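Local coordinates for vascular protein tyrosine phosphatase 1 (Rattus norvegicus, PDB 3I36) that probably removes phosphate from phosphotyrosine in target proteins, through the cytoplasmic catalytic domain of a receptor-type, membrane-spanning phosphatase, at residues A[51-54]-A[55-58]; A[140-143]-A[144-148]; A[255-258]-A[259-263]. One frame throughout, in Å; residues are numbered along the deposited sequence. Where two conformers were deposited one is given.

In the fold
Contact 1 comes first along the chain, at the surface, where helix 28-53 gives way to two successive beta turns before helix 63-66. Contact 2 follows strand 139-142, an inner strand of the mixed sheet, where the chain bends into the loop 144-148 beside the probable nucleophile Cys244 and Arg250. Contact 3 is a run of helical turns in helix 249-267, which starts within the phosphate-binding segment and packs among helices 218-231, 272-280 and 290-305. All three are local and close no long loop. They are in series; none nests or crosses. Helix 272-280 lies against both contact 1 and contact 3. Contacts 2 and 3 come within about 6 Å at their nearest atoms.

Contact 1: residues A[51-54]-A[55-58]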
ATOM      1  N   GLU A  51      18.982  -4.789  -6.820  1.00 14.81           N
ATOM      2  CA  GLU A  51      19.312  -4.564  -8.223  1.00 18.68           C
ATOM      3  C   GLU A  51      18.725  -5.671  -9.084  1.00 16.69           C
ATOM      4  O   GLU A  51      18.268  -5.437 -10.205  1.00 18.12           O
ATOM      5  CB  GLU A  51      20.828  -4.493  -8.415  1.00 18.70           C
ATOM      6  CG  GLU A  51      21.271  -4.496  -9.873  1.00 24.58           C
ATOM      7  CD  GLU A  51      20.890  -3.226 -10.619  1.00 27.97           C
ATOM      8  OE1 GLU A  51      20.448  -2.246  -9.978  1.00 28.96           O
ATOM      9  OE2 GLU A  51      21.037  -3.207 -11.857  1.00 30.23           O
ATOM     10  N   ASP A  52      18.716  -6.882  -8.544  1.00 16.23           N
ATOM     11  CA  ASP A  52      18.127  -8.027  -9.244  1.00 17.36           C
ATOM     12  C   ASP A  52      16.636  -7.859  -9.453  1.00 17.46           C
ATOM     13  O   ASP A  52      16.057  -8.436 -10.371  1.00 19.00           O
ATOM     14  CB  ASP A  52      18.366  -9.309  -8.454  1.00 14.93           C
ATOM     15  CG  ASP A  52      19.738  -9.876  -8.686  1.00 27.57           C
ATOM     16  OD1 ASP A  52      20.416  -9.421  -9.635  1.00 32.41           O
ATOM     17  OD2 ASP A  52      20.134 -10.774  -7.922  1.00 28.31           O
ATOM     18  N   LEU A  53      16.016  -7.072  -8.584  1.00 14.77           N
ATOM     19  CA  LEU A  53      14.594  -6.794  -8.697  1.00 15.77           C
ATOM     20  C   LEU A  53      14.299  -5.689  -9.716  1.00 14.49           C
ATOM     21  O   LEU A  53      13.152  -5.512 -10.127  1.00 15.37           O
ATOM     22  CB  LEU A  53      14.044  -6.388  -7.333  1.00 14.31           C
ATOM     23  CG  LEU A  53      13.956  -7.538  -6.320  1.00 16.34           C
ATOM     24  CD1 LEU A  53      13.618  -6.998  -4.951  1.00 14.45           C
ATOM     25  CD2 LEU A  53      12.922  -8.561  -6.772  1.00 14.69           C
ATOM     26  N   LYS A  54      15.333  -4.969 -10.125  1.00 13.63           N
ATOM     27  CA  LYS A  54      15.145  -3.712 -10.844  1.00 16.58           C
ATOM     28  C   LYS A  54      14.181  -3.800 -12.026  1.00 15.69           C
ATOM     29  O   LYS A  54      13.315  -2.939 -12.206  1.00 18.68           O
ATOM     30  CB  LYS A  54      16.495  -3.160 -11.322  1.00 18.56           C
ATOM     31  CG  LYS A  54      16.399  -1.761 -11.909  1.00 26.12           C
ATOM     32  CD  LYS A  54      17.779  -1.185 -12.259  1.00 31.01           C
ATOM     33  CE  LYS A  54      18.490  -2.037 -13.291  1.00 40.93           C
ATOM     34  NZ  LYS A  54      19.854  -1.515 -13.605  1.00 47.00           N
ATOM     35  N   LEU A  55      14.340  -4.838 -12.834  1.00 16.23           N
ATOM     36  CA  LEU A  55      13.605  -4.939 -14.092  1.00 15.58           C
ATOM     37  C   LEU A  55      12.354  -5.778 -13.952  1.00 19.45           C
ATOM     38  O   LEU A  55      11.624  -5.991 -14.922  1.00 16.66           O
ATOM     39  CB  LEU A  55      14.482  -5.537 -15.182  1.00 16.11           C
ATOM     40  CG  LEU A  55      15.812  -4.822 -15.414  1.00 19.65           C
ATOM     41  CD1 LEU A  55      16.608  -5.557 -16.492  1.00 24.80           C
ATOM     42  CD2 LEU A  55      15.576  -3.392 -15.822  1.00 19.64           C
ATOM     43  N   ILE A  56      12.090  -6.261 -12.749  1.00 17.48           N
ATOM     44  CA  ILE A  56      10.953  -7.145 -12.605  1.00 15.32           C
ATOM     45  C   ILE A  56       9.631  -6.443 -12.883  1.00 16.85           C
ATOM     46  O   ILE A  56       9.312  -5.409 -12.277  1.00 14.83           O
ATOM     47  CB  ILE A  56      10.893  -7.804 -11.237  1.00 15.03           C
ATOM     48  CG1 ILE A  56      12.227  -8.509 -10.931  1.00 15.49           C
ATOM     49  CG2 ILE A  56       9.730  -8.788 -11.196  1.00 11.13           C
ATOM     50  CD1 ILE A  56      12.720  -9.429 -12.034  1.00 14.25           C
ATOM     51  N   GLY A  57       8.862  -7.038 -13.791  1.00 14.35           N
ATOM     52  CA  GLY A  57       7.521  -6.581 -14.111  1.00 14.85           C
ATOM     53  C   GLY A  57       7.470  -5.421 -15.093  1.00 15.26           C
ATOM     54  O   GLY A  57       6.404  -5.090 -15.602  1.00 16.72           O
ATOM     55  N   ILE A  58       8.606  -4.803 -15.385  1.00 13.50           N
ATOM     56  CA  ILE A  58       8.529  -3.533 -16.114  1.00 16.30           C
ATOM     57  C   ILE A  58       8.085  -3.659 -17.570  1.00 17.50           C
ATOM     58  O   ILE A  58       7.686  -2.673 -18.191  1.00 17.68           O
ATOM     59  CB  ILE A  58       9.821  -2.712 -16.002  1.00 16.25           C
ATOM     60  CG1 ILE A  58      10.952  -3.378 -16.787  1.00 23.87           C
ATOM     61  CG2 ILE A  58      10.172  -2.506 -14.516  1.00 14.34           C
ATOM     62  CD1 ILE A  58      12.128  -2.445 -17.051  1.00 26.09           C
TER
HETATM   63  O   HOH W   1      15.776  -7.223 -12.750  1.00 21.81           O
HETATM   64  O   HOH W   2      10.828  -3.553 -11.215  1.00 14.81           O
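Asp52 O reaches two residues of the loop: Ile56 CD1 directly at 3.9 Å, and Leu55 N through a water. That water donates to Asp52 O over 2.7 Å and accepts from Leu55 N. Leu53 comes next and makes the direct backbone link: Ile56 N donates to Leu53 O at 2.9 Å. The N-H...O angle is 160°, but the donor stands above the carbonyl plane. This bond closes a type I beta turn from Leu53 to Ile56, where the chain leaves helix 28-53 for the loop before helix 63-66. A type II turn from Leu55 to Ile58 follows directly, with Gly57 at positive phi. Ile56 CG1 lies anti to its carbonyl carbon (chi1 -54°), which sets it 4.2 Å from Leu53 CD2. Both side chains also touch helix 272-280, Leu53 on Tyr273 and Val276, Ile56 on Tyr277. Lys54 runs beside Leu55, both pointing the same way, and Lys54 CE is 4.1 Å from Leu55 CD2. A bend at chi3 (61°) turns the ammonium back to Glu51. There Lys54 NZ forms a salt bridge of 2.7 Å to the syn side of Glu51 OE2. Lys54 O has Ile58 CG2 beside it at 3.9 Å.

Contact 2: residues A[140-143]-A[144-148]; sequences IVML and TKCVE
Met142 and Thr144 meet through apolar contacts, their side chains crossing obliquely. Met142 CE lies 3.8 Å from Thr144 CG2 and 4.0 Å from Cys146 SG. The methionine has CG anti to its backbone N (chi1 173°) and stays extended beyond it, so the methyl reaches past the strand end into the loop. The same CE sits 3.2 Å from Thr144 O, an oxygen that accepts a hydrogen bond from His204 NE2. With an alanine here the sulfur and methyl are gone, which would probably open a gap beside Thr144 CG2 and Cys146 SG. Within these residues the side-chain hydrogen bonds lie in the loop. Thr144 OG1 donates to Lys145 O at 2.6 Å. Lys145 N donates to Glu148 OE2 over 3.1 Å, nearly straight at 166°, on the anti side of the carboxylate. A salt bridge and a hydrogen bond link this bend to the phosphate-binding segment of the tyrosine phosphatase fold. Glu148 OE1 forms the salt bridge with Arg250 NH1, and Leu143 O accepts from Arg250 NH2. Arg250 is a likely substrate-binding residue. Its guanidinium is thus gripped by a carboxylate and a carbonyl, which is consistent with Glu148 and Leu143 acting as second-shell residues that orient it.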
ATOM      1  N   ILE A 140      -8.274   1.580   4.812  1.00 11.66           N
ATOM      2  CA  ILE A 140      -7.338   2.301   3.973  1.00  8.75           C
ATOM      3  C   ILE A 140      -6.119   2.524   4.818  1.00 14.25           C
ATOM      4  O   ILE A 140      -6.223   2.930   5.969  1.00 12.21           O
ATOM      5  CB  ILE A 140      -7.886   3.669   3.547  1.00 10.90           C
ATOM      6  CG1 ILE A 140      -8.994   3.486   2.499  1.00 12.59           C
ATOM      7  CG2 ILE A 140      -6.759   4.547   2.997  1.00 12.00           C
ATOM      8  CD1 ILE A 140      -9.683   4.806   2.122  1.00 12.03           C
ATOM      9  N   VAL A 141      -4.958   2.255   4.241  1.00  9.49           N
ATOM     10  CA  VAL A 141      -3.717   2.564   4.908  1.00  7.99           C
ATOM     11  C   VAL A 141      -3.073   3.660   4.109  1.00  7.57           C
ATOM     12  O   VAL A 141      -2.759   3.481   2.933  1.00 10.63           O
ATOM     13  CB  VAL A 141      -2.793   1.352   4.952  1.00 10.65           C
ATOM     14  CG1 VAL A 141      -1.443   1.737   5.568  1.00 11.88           C
ATOM     15  CG2 VAL A 141      -3.445   0.246   5.758  1.00 13.54           C
ATOM     16  N   MET A 142      -2.883   4.802   4.749  1.00 11.26           N
ATOM     17  CA  MET A 142      -2.342   5.959   4.083  1.00 12.45           C
ATOM     18  C   MET A 142      -0.984   6.247   4.673  1.00 13.34           C
ATOM     19  O   MET A 142      -0.850   6.444   5.885  1.00 14.04           O
ATOM     20  CB  MET A 142      -3.252   7.152   4.300  1.00 13.81           C
ATOM     21  CG  MET A 142      -2.661   8.429   3.783  1.00  9.95           C
ATOM     22  SD  MET A 142      -3.896   9.732   3.743  1.00 13.45           S
ATOM     23  CE  MET A 142      -2.890  11.065   3.082  1.00 14.44           C
ATOM     24  N   LEU A 143       0.030   6.276   3.822  1.00 11.18           N
ATOM     25  CA  LEU A 143       1.395   6.303   4.327  1.00 11.09           C
ATOM     26  C   LEU A 143       2.112   7.564   3.934  1.00 16.28           C
ATOM     27  O   LEU A 143       3.319   7.570   3.707  1.00 18.55           O
ATOM     28  CB  LEU A 143       2.163   5.087   3.826  1.00  8.43           C
ATOM     29  CG  LEU A 143       1.544   3.758   4.259  1.00 14.92           C
ATOM     30  CD1 LEU A 143       2.031   2.639   3.364  1.00 12.23           C
ATOM     31  CD2 LEU A 143       1.878   3.477   5.718  1.00 15.39           C
ATOM     32  N   THR A 144       1.356   8.644   3.858  1.00 16.89           N
ATOM     33  CA  THR A 144       1.923   9.914   3.492  1.00 18.74           C
ATOM     34  C   THR A 144       1.128  11.004   4.167  1.00 19.21           C
ATOM     35  O   THR A 144      -0.040  10.815   4.506  1.00 14.66           O
ATOM     36  CB  THR A 144       1.868  10.127   1.962  1.00 15.30           C
ATOM     37  OG1 THR A 144       2.530  11.345   1.635  1.00 19.00           O
ATOM     38  CG2 THR A 144       0.435  10.192   1.483  1.00 14.79           C
ATOM     39  N   LYS A 145       1.764  12.144   4.392  1.00 14.94           N
ATOM     40  CA  LYS A 145       0.998  13.332   4.665  1.00 18.77           C
ATOM     41  C   LYS A 145       0.529  13.792   3.305  1.00 21.88           C
ATOM     42  O   LYS A 145       1.139  13.447   2.294  1.00 18.80           O
ATOM     43  CB  LYS A 145       1.879  14.407   5.284  1.00 21.86           C
ATOM     44  CG  LYS A 145       2.484  14.025   6.621  1.00 21.54           C
ATOM     45  CD  LYS A 145       3.124  15.256   7.262  1.00 22.45           C
ATOM     46  CE  LYS A 145       3.851  14.903   8.538  1.00 25.62           C
ATOM     47  NZ  LYS A 145       4.949  13.926   8.305  1.00 28.09           N
ATOM     48  N   CYS A 146      -0.547  14.567   3.278  1.00 18.07           N
ATOM     49  CA  CYS A 146      -1.034  15.146   2.037  1.00 21.09           C
ATOM     50  C   CYS A 146       0.006  16.034   1.400  1.00 26.06           C
ATOM     51  O   CYS A 146       0.079  16.140   0.182  1.00 22.14           O
ATOM     52  CB  CYS A 146      -2.287  15.965   2.299  1.00 17.75           C
ATOM     53  SG  CYS A 146      -3.673  14.938   2.722  1.00 19.50           S
ATOM     54  N   VAL A 147       0.794  16.690   2.241  1.00 24.60           N
ATOM     55  CA  VAL A 147       1.837  17.574   1.766  1.00 22.91           C
ATOM     56  C   VAL A 147       3.134  17.219   2.465  1.00 23.02           C
ATOM     57  O   VAL A 147       3.184  17.121   3.690  1.00 29.81           O
ATOM     58  CB  VAL A 147       1.483  19.041   2.050  1.00 28.32           C
ATOM     59  CG1 VAL A 147       2.692  19.933   1.809  1.00 34.17           C
ATOM     60  CG2 VAL A 147       0.296  19.465   1.193  1.00 30.14           C
ATOM     61  N   GLU A 148       4.188  17.024   1.680  1.00 23.27           N
ATOM     62  CA  GLU A 148       5.496  16.678   2.224  1.00 34.22           C
ATOM     63  C   GLU A 148       6.598  17.515   1.585  1.00 48.28           C
ATOM     64  O   GLU A 148       6.906  17.356   0.403  1.00 44.37           O
ATOM     65  CB  GLU A 148       5.783  15.188   2.024  1.00 26.83           C
ATOM     66  CG  GLU A 148       4.802  14.266   2.730  1.00 23.03           C
ATOM     67  CD  GLU A 148       5.391  12.899   3.016  1.00 25.50           C
ATOM     68  OE1 GLU A 148       6.443  12.569   2.430  1.00 25.02           O
ATOM     69  OE2 GLU A 148       4.801  12.154   3.827  1.00 18.73           O
TER

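Contact 3: residues A[255-258]-A[259-263]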
ATOM      1  N   ILE A 255       3.155  -3.170   2.558  1.00 10.08           N
ATOM      2  CA  ILE A 255       2.565  -4.434   2.146  1.00 10.80           C
ATOM      3  C   ILE A 255       3.556  -5.566   2.370  1.00  8.68           C
ATOM      4  O   ILE A 255       3.206  -6.640   2.889  1.00  9.25           O
ATOM      5  CB  ILE A 255       2.134  -4.402   0.687  1.00  8.33           C
ATOM      6  CG1 ILE A 255       0.918  -3.480   0.530  1.00  9.19           C
ATOM      7  CG2 ILE A 255       1.817  -5.833   0.204  1.00  8.68           C
ATOM      8  CD1 ILE A 255       0.493  -3.318  -0.903  1.00 10.12           C
ATOM      9  N   ALA A 256       4.809  -5.318   2.012  1.00  8.60           N
ATOM     10  CA  ALA A 256       5.831  -6.349   2.184  1.00 11.43           C
ATOM     11  C   ALA A 256       5.991  -6.686   3.656  1.00 12.40           C
ATOM     12  O   ALA A 256       6.112  -7.849   4.019  1.00  9.04           O
ATOM     13  CB  ALA A 256       7.165  -5.892   1.594  1.00  8.84           C
ATOM     14  N   ILE A 257       5.987  -5.672   4.516  1.00  8.86           N
ATOM     15  CA  ILE A 257       6.160  -5.932   5.938  1.00 12.20           C
ATOM     16  C   ILE A 257       5.016  -6.813   6.427  1.00 10.53           C
ATOM     17  O   ILE A 257       5.199  -7.751   7.205  1.00 10.66           O
ATOM     18  CB  ILE A 257       6.093  -4.625   6.726  1.00 15.22           C
ATOM     19  CG1 ILE A 257       7.375  -3.822   6.525  1.00 17.95           C
ATOM     20  CG2 ILE A 257       5.850  -4.900   8.204  1.00 20.57           C
ATOM     21  CD1 ILE A 257       7.264  -2.402   7.073  1.00 17.49           C
ATOM     22  N   ASP A 258       3.819  -6.512   5.963  1.00 10.15           N
ATOM     23  CA  ASP A 258       2.658  -7.277   6.410  1.00 11.05           C
ATOM     24  C   ASP A 258       2.827  -8.731   6.004  1.00 15.28           C
ATOM     25  O   ASP A 258       2.589  -9.662   6.788  1.00 12.06           O
ATOM     26  CB  ASP A 258       1.377  -6.707   5.809  1.00  9.17           C
ATOM     27  CG  ASP A 258       0.146  -7.493   6.226  1.00 10.11           C
ATOM     28  OD1 ASP A 258      -0.169  -7.523   7.432  1.00 13.19           O
ATOM     29  OD2 ASP A 258      -0.505  -8.077   5.342  1.00 11.39           O
ATOM     30  N   ARG A 259       3.247  -8.921   4.764  1.00 14.23           N
ATOM     31  CA  ARG A 259       3.435 -10.254   4.239  1.00 13.76           C
ATOM     32  C   ARG A 259       4.556 -10.995   4.951  1.00 12.22           C
ATOM     33  O   ARG A 259       4.423 -12.177   5.255  1.00 12.10           O
ATOM     34  CB  ARG A 259       3.690 -10.179   2.743  1.00 13.77           C
ATOM     35  CG  ARG A 259       2.459  -9.696   1.992  1.00 12.98           C
ATOM     36  CD  ARG A 259       2.738  -9.550   0.517  1.00  9.90           C
ATOM     37  NE  ARG A 259       3.157 -10.811  -0.082  1.00 12.55           N
ATOM     38  CZ  ARG A 259       3.256 -11.016  -1.392  1.00 15.14           C
ATOM     39  NH1 ARG A 259       2.935 -10.045  -2.237  1.00 11.16           N
ATOM     40  NH2 ARG A 259       3.670 -12.189  -1.855  1.00 11.58           N
ATOM     41  N   LEU A 260       5.654 -10.292   5.215  1.00  9.99           N
ATOM     42  CA  LEU A 260       6.785 -10.883   5.910  1.00 14.15           C
ATOM     43  C   LEU A 260       6.391 -11.334   7.296  1.00 12.94           C
ATOM     44  O   LEU A 260       6.830 -12.380   7.762  1.00 11.55           O
ATOM     45  CB  LEU A 260       7.910  -9.864   6.025  1.00 16.78           C
ATOM     46  CG  LEU A 260       8.654  -9.728   4.707  1.00 23.37           C
ATOM     47  CD1 LEU A 260       9.438  -8.436   4.717  1.00 19.96           C
ATOM     48  CD2 LEU A 260       9.555 -10.954   4.521  1.00 21.34           C
ATOM     49  N   ILE A 261       5.579 -10.535   7.976  1.00 11.21           N
ATOM     50  CA  ILE A 261       5.189 -10.911   9.331  1.00 13.79           C
ATOM     51  C   ILE A 261       4.391 -12.201   9.308  1.00 14.01           C
ATOM     52  O   ILE A 261       4.634 -13.107  10.110  1.00 12.34           O
ATOM     53  CB  ILE A 261       4.399  -9.794  10.030  1.00 15.33           C
ATOM     54  CG1 ILE A 261       5.325  -8.587  10.285  1.00 12.28           C
ATOM     55  CG2 ILE A 261       3.766 -10.314  11.316  1.00 13.80           C
ATOM     56  CD1 ILE A 261       4.577  -7.317  10.730  1.00 17.92           C
ATOM     57  N   TYR A 262       3.453 -12.313   8.374  1.00 12.65           N
ATOM     58  CA  TYR A 262       2.709 -13.565   8.280  1.00 11.18           C
ATOM     59  C   TYR A 262       3.641 -14.736   8.018  1.00 10.47           C
ATOM     60  O   TYR A 262       3.510 -15.794   8.622  1.00 12.85           O
ATOM     61  CB  TYR A 262       1.700 -13.508   7.162  1.00 10.63           C
ATOM     62  CG  TYR A 262       0.411 -12.831   7.535  1.00 12.77           C
ATOM     63  CD1 TYR A 262      -0.408 -13.355   8.525  1.00 17.77           C
ATOM     64  CD2 TYR A 262      -0.006 -11.689   6.867  1.00 10.46           C
ATOM     65  CE1 TYR A 262      -1.601 -12.747   8.856  1.00 18.59           C
ATOM     66  CE2 TYR A 262      -1.202 -11.075   7.179  1.00 10.75           C
ATOM     67  CZ  TYR A 262      -1.998 -11.606   8.177  1.00 17.43           C
ATOM     68  OH  TYR A 262      -3.193 -11.000   8.478  1.00 21.05           O
ATOM     69  N   GLN A 263       4.569 -14.533   7.092  1.00 11.56           N
ATOM     70  CA  GLN A 263       5.555 -15.532   6.699  0.50 16.47           C
ATOM     71  C   GLN A 263       6.326 -16.004   7.928  1.00 12.40           C
ATOM     72  O   GLN A 263       6.498 -17.191   8.176  1.00 13.01           O
ATOM     73  CB  GLN A 263       6.535 -14.863   5.736  0.50 18.63           C
ATOM     74  CG  GLN A 263       6.816 -15.586   4.441  0.50 19.83           C
ATOM     75  CD  GLN A 263       7.510 -14.678   3.431  0.50 14.07           C
ATOM     76  OE1 GLN A 263       8.430 -13.930   3.773  0.50 13.49           O
ATOM     77  NE2 GLN A 263       7.072 -14.742   2.184  0.50 17.09           N
TER
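Ile257 and Ile261 make the closest apolar side-chain pair across this part of helix 249-267. They lie side by side and point the same way, with Ile257 CG2 3.7 Å from Ile261 CD1. Ile257 CG2 is anti to its backbone N, while Ile261 CG1 is anti to its carbonyl carbon (chi1 -68°), and the two branches come together one turn apart. Both face the protein interior, where they rest on Leu220 and Tyr225 of helix 218-231 and on Leu296, Cys299 and Ile303 of helix 290-305. Leu260 packs against Ala256 O, with Leu260 CG 3.2 Å from it. The same oxygen takes the hydrogen of Leu260 N at 2.8 Å, nearly along the C=O axis. It is one of four successive i+4 to i bonds across the two segments, the regular ladder of an alpha helix.

The partly exposed side holds Arg259 and Tyr262. The Arg259 chain runs across Ile255, with Arg259 CD 3.8 Å from Ile255 CG2. A bend at chi3 (59°) then carries the guanidinium on. Tyr262 meets Asp258 through its CE2, 3.6 Å from Asp258 OD2. The carboxylate and ring planes stand 84° apart. The ring also takes a cation-pi contact from Arg224 and meets the His109 ring edge-to-face.

Asp258 itself is buried. Its OD1 forms a salt bridge with Arg224 and its OD2 another with Arg228, while Arg259 NH1 pairs with Asp278. The buried negative charge of Asp258 is therefore probably balanced by two arginines, and charged pairs join this helix to helices 218-231 and 272-280.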